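Local coordinates for protein beta chain (Acipenser stellatus, PDB 6IYI) that carries haem as the beta subunit of a four-chain haemoglobin and, as in other haemoglobins, probably binds and transports oxygen, at residues Cys109-Leu114 with Asp125-Trp130. Sequence-based numbering, arbitrary orientation.
Sequences CLSIVL and DVHAAW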
# COMPACT_ATOMS: atom_id res chain seq x y z
N CYS B 109 11.98 -6.60 6.28
CA CYS B 109 13.28 -7.18 6.21
C CYS B 109 13.83 -7.50 7.60
O CYS B 109 14.38 -8.56 7.81
CB CYS B 109 14.23 -6.29 5.39
SG CYS B 109 13.87 -6.35 3.61
N LEU B 110 13.64 -6.58 8.53
CA LEU B 110 14.11 -6.68 9.88
C LEU B 110 13.44 -7.86 10.56
O LEU B 110 14.13 -8.68 11.12
CB LEU B 110 13.93 -5.35 10.67
CG LEU B 110 14.20 -5.42 12.17
CD1 LEU B 110 15.64 -5.83 12.42
CD2 LEU B 110 13.88 -4.12 12.91
N SER B 111 12.12 -7.98 10.50
CA SER B 111 11.43 -9.14 11.08
C SER B 111 11.94 -10.46 10.52
O SER B 111 12.12 -11.42 11.26
CB SER B 111 9.96 -9.01 10.88
OG SER B 111 9.24 -10.06 11.58
N ILE B 112 12.14 -10.50 9.19
CA ILE B 112 12.67 -11.70 8.48
C ILE B 112 14.05 -12.10 9.01
O ILE B 112 14.37 -13.31 9.29
CB ILE B 112 12.66 -11.47 6.91
CG1 ILE B 112 11.24 -11.73 6.37
CG2 ILE B 112 13.61 -12.39 6.16
CD1 ILE B 112 10.95 -11.10 5.02
N VAL B 113 14.88 -11.08 9.17
CA VAL B 113 16.22 -11.31 9.71
C VAL B 113 16.18 -11.85 11.17
O VAL B 113 16.94 -12.80 11.51
CB VAL B 113 17.08 -10.01 9.61
CG1 VAL B 113 18.41 -10.14 10.40
CG2 VAL B 113 17.41 -9.77 8.18
N LEU B 114 15.34 -11.25 12.02
CA LEU B 114 15.20 -11.72 13.38
C LEU B 114 14.75 -13.18 13.42
O LEU B 114 15.24 -13.94 14.22
CB LEU B 114 14.23 -10.87 14.17
CG LEU B 114 14.70 -9.43 14.38
CD1 LEU B 114 13.61 -8.71 15.13
CD2 LEU B 114 16.01 -9.32 15.12
N ASP B 125 4.27 -15.15 19.57
CA ASP B 125 4.05 -14.03 20.49
C ASP B 125 5.21 -13.03 20.47
O ASP B 125 5.01 -11.83 20.63
CB ASP B 125 3.74 -14.54 21.94
CG ASP B 125 4.97 -15.06 22.68
OD1 ASP B 125 5.49 -16.13 22.32
OD2 ASP B 125 5.46 -14.37 23.61
N VAL B 126 6.43 -13.53 20.35
CA VAL B 126 7.60 -12.62 20.35
C VAL B 126 7.57 -11.87 18.99
O VAL B 126 7.80 -10.63 18.95
CB VAL B 126 8.89 -13.41 20.58
CG1 VAL B 126 10.11 -12.61 20.09
CG2 VAL B 126 9.01 -13.83 22.10
N HIS B 127 7.29 -12.62 17.92
CA HIS B 127 7.10 -12.03 16.52
C HIS B 127 6.01 -10.96 16.56
O HIS B 127 6.23 -9.87 16.14
CB HIS B 127 6.91 -13.19 15.48
CG HIS B 127 6.52 -12.80 14.09
ND1 HIS B 127 5.99 -13.72 13.21
CD2 HIS B 127 6.65 -11.66 13.40
CE1 HIS B 127 5.76 -13.14 12.05
NE2 HIS B 127 6.16 -11.89 12.13
N ALA B 128 4.90 -11.22 17.22
CA ALA B 128 3.80 -10.26 17.31
C ALA B 128 4.22 -9.00 18.02
O ALA B 128 3.90 -7.85 17.58
CB ALA B 128 2.55 -10.87 17.98
N ALA B 129 4.95 -9.17 19.11
CA ALA B 129 5.44 -7.97 19.80
C ALA B 129 6.42 -7.16 18.95
O ALA B 129 6.39 -5.94 18.98
CB ALA B 129 6.14 -8.37 21.10
N TRP B 130 7.35 -7.85 18.26
CA TRP B 130 8.27 -7.19 17.40
C TRP B 130 7.56 -6.50 16.17
O TRP B 130 7.95 -5.42 15.78
CB TRP B 130 9.41 -8.12 17.00
CG TRP B 130 10.45 -8.03 17.96
CD1 TRP B 130 10.64 -8.82 19.05
CD2 TRP B 130 11.46 -7.03 18.02
NE1 TRP B 130 11.73 -8.36 19.79
CE2 TRP B 130 12.26 -7.28 19.15
CE3 TRP B 130 11.83 -5.99 17.18
CZ2 TRP B 130 13.34 -6.50 19.49
CZ3 TRP B 130 12.89 -5.22 17.53
CH2 TRP B 130 13.65 -5.50 18.66
O HOH W 1 6.66 -9.54 11.03
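L114 and W130 supply the apolar half of this contact, a compact example of how two globin helices can divide their interface between a greasy side and a hydrated one. The CD1 methyl of L114 lies over one face of the indole, 3.8 Å from CE3 of W130 and displaced toward the rim of the ring system. It stands 24° off the normal of the six-membered ring, with 4.2 Å between CD1 and that ring's centroid, which makes the approach a CH-pi contact. The two side chains cross at about a right angle, and the CD1 methyl of L114 makes the contact. W130 also packs on I11, L14 and W15 of helix 5-15, and Y122 touches both L114 and W130.

The polar half joins S111 to H127 through water. With OG of S111 anti to the backbone N (chi1 -173°), the hydroxyl extends to within 3.5 Å of CD2 of H127, an oblique van der Waals approach. A water bridges the pair, 2.7 Å from S111 OG and 2.6 Å from H127 NE2, and it sits in the plane of the imidazole. S111 OG is further hydrogen-bonded to the hydroxyl of Y122, whose ring meets that of H127. On the far nitrogen, ND1 of H127 is hydrogen-bonded to a basic side chain of a neighbouring subunit, so the imidazole is held at both nitrogens and its rotation is probably fixed.

All four touching residues are buried. Helices 101-118 and 124-142 correspond to the G and H helices of the globin fold, and this is their antiparallel G-H packing, lying beside a subunit interface.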